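Local coordinates for switch-activating protein 1 (Schizosaccharomyces pombe, PDB 5JDK) that binds specific double-stranded DNA sequences through this N-terminal domain, acting at the mating-type switch site SAS1 and at the rDNA replication fork barrier RFB1, at residues Lys37-Leu51 against Glu111-Leu123. Sequence-based numbering, arbitrary orientation.
Sequences KIKLMRLVVRHKHEL and ELDQLCDEWKARL
With CG anti to the backbone N (chi1 -173°), the W119 indole is turned toward helix 34-46, where V44, its CG1 likewise on the far side from its backbone N (chi1 168°), places that methyl over the face of the six-membered ring; this CH-pi contact puts V44 CG1 3.4 Å from the ring centroid of W119. K48 CB meets the indole edge, while L51 CD2 lies 3.6 Å from W119 CH2 and M41 CE packs against W119 CB. Were W119 an alanine, the V44 methyl would probably lose the ring it sits on and a gap would open between M41 and L51. Toward the start of both segments, L115 is a knob in the hole formed by I38, M41, R42 and V45. Two salt bridges line one side of this seam: R42 grips E111 side-on, NE to OE2 at 2.8 Å and NH2 to OE1 at 2.9 Å, and K48 NZ reaches E118 OE2 from its anti side at 2.7 Å. R122 NE donates to K48 O, from above the carbonyl plane, at 2.9 Å. Helix segments 37-46 and 111-123 run in the same general direction, axes inclined by 32°, in an all-helical domain; F59 of helix 56-71 meets the W119 ring nearly parallel, and I85 of helix 78-98 touches V44.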
loop_
_atom_site.group_PDB
_atom_site.type_symbol
_atom_site.label_atom_id
_atom_site.label_comp_id
_atom_site.label_asym_id
_atom_site.label_seq_id
_atom_site.Cartn_x
_atom_site.Cartn_y
_atom_site.Cartn_z
ATOM N N LYS A 37 -2.018 7.608 6.473
ATOM C CA LYS A 37 -1.959 6.821 5.245
ATOM C C LYS A 37 -0.560 6.834 4.668
ATOM O O LYS A 37 -0.058 5.805 4.202
ATOM C CB LYS A 37 -2.917 7.393 4.203
ATOM C CG LYS A 37 -4.375 7.195 4.514
ATOM C CD LYS A 37 -5.232 7.907 3.477
ATOM C CE LYS A 37 -6.703 7.719 3.733
ATOM N NZ LYS A 37 -7.497 8.491 2.759
ATOM N N ILE A 38 0.081 8.003 4.679
ATOM C CA ILE A 38 1.450 8.107 4.200
ATOM C C ILE A 38 2.405 7.308 5.085
ATOM O O ILE A 38 3.266 6.585 4.581
ATOM C CB ILE A 38 1.854 9.585 4.061
ATOM C CG1 ILE A 38 1.102 10.208 2.891
ATOM C CG2 ILE A 38 3.367 9.737 3.880
ATOM C CD1 ILE A 38 1.175 11.723 2.820
ATOM N N LYS A 39 2.278 7.409 6.412
ATOM C CA LYS A 39 3.133 6.592 7.273
ATOM C C LYS A 39 2.957 5.102 6.985
ATOM O O LYS A 39 3.944 4.342 6.914
ATOM C CB LYS A 39 2.831 6.892 8.736
ATOM C CG LYS A 39 3.279 8.279 9.174
ATOM C CD LYS A 39 2.897 8.556 10.618
ATOM C CE LYS A 39 3.430 9.900 11.082
ATOM N NZ LYS A 39 2.984 10.226 12.462
ATOM N N LEU A 40 1.703 4.667 6.826
ATOM C CA LEU A 40 1.414 3.267 6.554
ATOM C C LEU A 40 2.026 2.831 5.230
ATOM O O LEU A 40 2.698 1.788 5.156
ATOM C CB LEU A 40 -0.095 3.050 6.561
ATOM C CG LEU A 40 -0.592 1.651 6.213
ATOM C CD1 LEU A 40 -0.009 0.610 7.141
ATOM C CD2 LEU A 40 -2.103 1.618 6.276
ATOM N N MET A 41 1.800 3.607 4.158
ATOM C CA MET A 41 2.328 3.207 2.860
ATOM C C MET A 41 3.846 3.312 2.788
ATOM O O MET A 41 4.471 2.533 2.066
ATOM C CB MET A 41 1.646 3.976 1.739
ATOM C CG MET A 41 0.192 3.622 1.570
ATOM S SD MET A 41 -0.154 1.885 1.286
ATOM C CE MET A 41 0.615 1.654 -0.313
ATOM N N ARG A 42 4.457 4.237 3.528
ATOM C CA ARG A 42 5.910 4.233 3.630
ATOM C C ARG A 42 6.402 2.901 4.171
ATOM O O ARG A 42 7.386 2.347 3.673
ATOM C CB ARG A 42 6.395 5.359 4.543
ATOM C CG ARG A 42 6.349 6.749 3.928
ATOM C CD ARG A 42 6.760 7.793 4.945
ATOM N NE ARG A 42 6.657 9.145 4.428
ATOM C CZ ARG A 42 6.637 10.229 5.195
ATOM N NH1 ARG A 42 6.715 10.115 6.516
ATOM N NH2 ARG A 42 6.535 11.427 4.644
ATOM N N LEU A 43 5.740 2.379 5.211
ATOM C CA LEU A 43 6.141 1.082 5.760
ATOM C C LEU A 43 5.908 -0.054 4.775
ATOM O O LEU A 43 6.757 -0.939 4.623
ATOM C CB LEU A 43 5.363 0.795 7.037
ATOM C CG LEU A 43 5.709 1.629 8.255
ATOM C CD1 LEU A 43 4.711 1.339 9.354
ATOM C CD2 LEU A 43 7.126 1.344 8.715
ATOM N N VAL A 44 4.748 -0.065 4.125
ATOM C CA VAL A 44 4.453 -1.098 3.137
ATOM C C VAL A 44 5.536 -1.129 2.064
ATOM O O VAL A 44 6.087 -2.186 1.726
ATOM C CB VAL A 44 3.059 -0.843 2.537
ATOM C CG1 VAL A 44 2.815 -1.690 1.312
ATOM C CG2 VAL A 44 1.975 -1.102 3.581
ATOM N N VAL A 45 5.850 0.035 1.501
ATOM C CA VAL A 45 6.836 0.103 0.428
ATOM C C VAL A 45 8.229 -0.268 0.929
ATOM O O VAL A 45 8.966 -0.981 0.248
ATOM C CB VAL A 45 6.793 1.489 -0.235
ATOM C CG1 VAL A 45 7.959 1.695 -1.160
ATOM C CG2 VAL A 45 5.495 1.627 -1.020
ATOM N N ARG A 46 8.625 0.227 2.106
ATOM C CA ARG A 46 9.946 -0.103 2.637
ATOM C C ARG A 46 10.142 -1.603 2.743
ATOM O O ARG A 46 11.248 -2.108 2.516
ATOM C CB ARG A 46 10.137 0.539 4.015
ATOM C CG ARG A 46 11.441 0.162 4.708
ATOM C CD ARG A 46 12.631 0.721 3.954
ATOM N NE ARG A 46 13.943 0.292 4.448
ATOM C CZ ARG A 46 14.599 -0.788 4.023
ATOM N NH1 ARG A 46 14.047 -1.590 3.117
ATOM N NH2 ARG A 46 15.802 -1.065 4.498
ATOM N N HIS A 47 9.084 -2.328 3.099
ATOM C CA HIS A 47 9.138 -3.766 3.309
ATOM C C HIS A 47 8.622 -4.560 2.116
ATOM O O HIS A 47 8.354 -5.754 2.255
ATOM C CB HIS A 47 8.331 -4.125 4.561
ATOM C CG HIS A 47 8.926 -3.595 5.822
ATOM N ND1 HIS A 47 8.704 -2.318 6.287
ATOM C CD2 HIS A 47 9.768 -4.176 6.706
ATOM C CE1 HIS A 47 9.385 -2.134 7.406
ATOM N NE2 HIS A 47 10.038 -3.247 7.682
ATOM N N LYS A 48 8.529 -3.946 0.937
ATOM C CA LYS A 48 7.794 -4.562 -0.165
ATOM C C LYS A 48 8.398 -5.889 -0.593
ATOM O O LYS A 48 7.668 -6.776 -1.054
ATOM C CB LYS A 48 7.715 -3.597 -1.350
ATOM C CG LYS A 48 9.030 -3.357 -2.072
ATOM C CD LYS A 48 8.905 -2.276 -3.121
ATOM C CE LYS A 48 10.179 -2.165 -3.921
ATOM N NZ LYS A 48 10.064 -1.117 -4.965
ATOM N N HIS A 49 9.713 -6.048 -0.475
ATOM C CA HIS A 49 10.351 -7.286 -0.897
ATOM C C HIS A 49 10.121 -8.414 0.086
ATOM O O HIS A 49 10.471 -9.562 -0.213
ATOM C CB HIS A 49 11.841 -7.052 -1.145
ATOM C CG HIS A 49 12.106 -6.228 -2.368
ATOM N ND1 HIS A 49 12.817 -5.048 -2.339
ATOM C CD2 HIS A 49 11.723 -6.404 -3.655
ATOM C CE1 HIS A 49 12.875 -4.542 -3.557
ATOM N NE2 HIS A 49 12.217 -5.344 -4.374
ATOM N N GLU A 50 9.518 -8.122 1.230
ATOM C CA GLU A 50 9.198 -9.145 2.207
ATOM C C GLU A 50 7.875 -9.835 1.934
ATOM O O GLU A 50 7.657 -10.920 2.477
ATOM C CB GLU A 50 9.212 -8.557 3.622
ATOM C CG GLU A 50 10.573 -8.000 3.994
ATOM C CD GLU A 50 10.653 -7.421 5.387
ATOM O OE1 GLU A 50 11.671 -6.793 5.706
ATOM O OE2 GLU A 50 9.708 -7.584 6.171
ATOM N N LEU A 51 7.007 -9.271 1.088
ATOM C CA LEU A 51 5.777 -9.954 0.712
ATOM C C LEU A 51 6.107 -11.117 -0.219
ATOM O O LEU A 51 6.772 -10.946 -1.249
ATOM C CB LEU A 51 4.799 -8.986 0.047
ATOM C CG LEU A 51 3.520 -9.633 -0.481
ATOM C CD1 LEU A 51 2.701 -10.279 0.631
ATOM C CD2 LEU A 51 2.665 -8.625 -1.209
ATOM N N GLU A 111 3.340 12.398 -2.735
ATOM C CA GLU A 111 4.042 11.321 -2.037
ATOM C C GLU A 111 3.164 10.088 -1.922
ATOM O O GLU A 111 3.612 8.962 -2.191
ATOM C CB GLU A 111 4.525 11.736 -0.644
ATOM C CG GLU A 111 5.285 10.558 -0.019
ATOM C CD GLU A 111 5.903 10.816 1.328
ATOM O OE1 GLU A 111 5.620 11.853 1.954
ATOM O OE2 GLU A 111 6.685 9.935 1.755
ATOM N N LEU A 112 1.907 10.260 -1.508
ATOM C CA LEU A 112 1.060 9.080 -1.380
ATOM C C LEU A 112 0.868 8.404 -2.732
ATOM O O LEU A 112 0.926 7.174 -2.835
ATOM C CB LEU A 112 -0.278 9.425 -0.721
ATOM C CG LEU A 112 -1.157 8.213 -0.381
ATOM C CD1 LEU A 112 -0.447 7.178 0.436
ATOM C CD2 LEU A 112 -2.406 8.666 0.359
ATOM N N ASP A 113 0.659 9.188 -3.784
ATOM C CA ASP A 113 0.510 8.597 -5.105
ATOM C C ASP A 113 1.766 7.827 -5.505
ATOM O O ASP A 113 1.669 6.755 -6.120
ATOM C CB ASP A 113 0.211 9.686 -6.140
ATOM C CG ASP A 113 -1.224 10.213 -6.087
ATOM O OD1 ASP A 113 -2.088 9.633 -5.392
ATOM O OD2 ASP A 113 -1.475 11.215 -6.790
ATOM N N GLN A 114 2.955 8.375 -5.213
ATOM C CA GLN A 114 4.194 7.692 -5.584
ATOM C C GLN A 114 4.345 6.380 -4.828
ATOM O O GLN A 114 4.751 5.356 -5.405
ATOM C CB GLN A 114 5.392 8.603 -5.329
ATOM C CG GLN A 114 6.719 8.023 -5.799
ATOM C CD GLN A 114 7.280 6.955 -4.870
ATOM O OE1 GLN A 114 7.678 5.878 -5.317
ATOM N NE2 GLN A 114 7.319 7.252 -3.575
ATOM N N LEU A 115 4.021 6.388 -3.537
ATOM C CA LEU A 115 4.056 5.156 -2.760
ATOM C C LEU A 115 3.082 4.129 -3.319
ATOM O O LEU A 115 3.413 2.942 -3.428
ATOM C CB LEU A 115 3.743 5.466 -1.298
ATOM C CG LEU A 115 4.811 6.275 -0.575
ATOM C CD1 LEU A 115 4.255 6.854 0.712
ATOM C CD2 LEU A 115 6.028 5.412 -0.274
ATOM N N CYS A 116 1.880 4.572 -3.675
ATOM C CA CYS A 116 0.904 3.673 -4.260
ATOM C C CYS A 116 1.389 3.111 -5.594
ATOM O O CYS A 116 1.196 1.926 -5.880
ATOM C CB CYS A 116 -0.428 4.394 -4.428
ATOM S SG CYS A 116 -1.253 4.781 -2.869
ATOM N N ASP A 117 2.006 3.939 -6.434
ATOM C CA ASP A 117 2.549 3.442 -7.693
ATOM C C ASP A 117 3.570 2.337 -7.439
ATOM O O ASP A 117 3.571 1.298 -8.121
ATOM C CB ASP A 117 3.204 4.602 -8.444
ATOM C CG ASP A 117 3.903 4.149 -9.700
ATOM O OD1 ASP A 117 3.212 3.799 -10.674
ATOM O OD2 ASP A 117 5.150 4.121 -9.705
ATOM N N GLU A 118 4.441 2.537 -6.447
ATOM C CA GLU A 118 5.476 1.549 -6.166
ATOM C C GLU A 118 4.868 0.257 -5.621
ATOM O O GLU A 118 5.297 -0.851 -5.977
ATOM C CB GLU A 118 6.494 2.164 -5.208
ATOM C CG GLU A 118 7.709 1.313 -4.996
ATOM C CD GLU A 118 8.879 2.025 -4.340
ATOM O OE1 GLU A 118 8.856 3.257 -4.238
ATOM O OE2 GLU A 118 9.824 1.321 -3.949
ATOM N N TRP A 119 3.847 0.370 -4.775
ATOM C CA TRP A 119 3.187 -0.823 -4.253
ATOM C C TRP A 119 2.421 -1.562 -5.344
ATOM O O TRP A 119 2.496 -2.799 -5.439
ATOM C CB TRP A 119 2.265 -0.445 -3.091
ATOM C CG TRP A 119 1.675 -1.630 -2.399
ATOM C CD1 TRP A 119 0.357 -1.867 -2.157
ATOM C CD2 TRP A 119 2.392 -2.755 -1.849
ATOM N NE1 TRP A 119 0.205 -3.056 -1.484
ATOM C CE2 TRP A 119 1.437 -3.620 -1.290
ATOM C CE3 TRP A 119 3.742 -3.105 -1.764
ATOM C CZ2 TRP A 119 1.788 -4.822 -0.669
ATOM C CZ3 TRP A 119 4.086 -4.296 -1.146
ATOM C CH2 TRP A 119 3.114 -5.133 -0.601
ATOM N N LYS A 120 1.699 -0.820 -6.187
ATOM C CA LYS A 120 1.028 -1.410 -7.336
ATOM C C LYS A 120 2.006 -2.211 -8.188
ATOM O O LYS A 120 1.689 -3.323 -8.650
ATOM C CB LYS A 120 0.398 -0.270 -8.141
ATOM C CG LYS A 120 -0.208 -0.670 -9.462
ATOM C CD LYS A 120 -0.940 0.507 -10.083
ATOM C CE LYS A 120 -1.454 0.198 -11.464
ATOM N NZ LYS A 120 -2.386 1.255 -11.949
ATOM N N ALA A 121 3.190 -1.645 -8.427
ATOM C CA ALA A 121 4.200 -2.333 -9.226
ATOM C C ALA A 121 4.667 -3.619 -8.557
ATOM O O ALA A 121 4.888 -4.629 -9.233
ATOM C CB ALA A 121 5.373 -1.395 -9.505
ATOM N N ARG A 122 4.815 -3.617 -7.227
ATOM C CA ARG A 122 5.215 -4.847 -6.540
ATOM C C ARG A 122 4.133 -5.921 -6.642
ATOM O O ARG A 122 4.432 -7.097 -6.917
ATOM C CB ARG A 122 5.551 -4.558 -5.073
ATOM C CG ARG A 122 5.867 -5.795 -4.241
ATOM C CD ARG A 122 7.083 -6.514 -4.770
ATOM N NE ARG A 122 7.457 -7.598 -3.866
ATOM C CZ ARG A 122 8.172 -8.657 -4.208
ATOM N NH1 ARG A 122 8.606 -8.811 -5.448
ATOM N NH2 ARG A 122 8.449 -9.576 -3.297
ATOM N N LEU A 123 2.868 -5.543 -6.434
ATOM C CA LEU A 123 1.795 -6.522 -6.547
ATOM C C LEU A 123 1.736 -7.098 -7.957
ATOM O O LEU A 123 1.543 -8.306 -8.137
ATOM C CB LEU A 123 0.462 -5.874 -6.177
ATOM C CG LEU A 123 0.284 -5.467 -4.709
ATOM C CD1 LEU A 123 -0.963 -4.634 -4.551
ATOM C CD2 LEU A 123 0.223 -6.663 -3.787
HETATM O O HOH W 1 7.828 -1.718 -6.658
#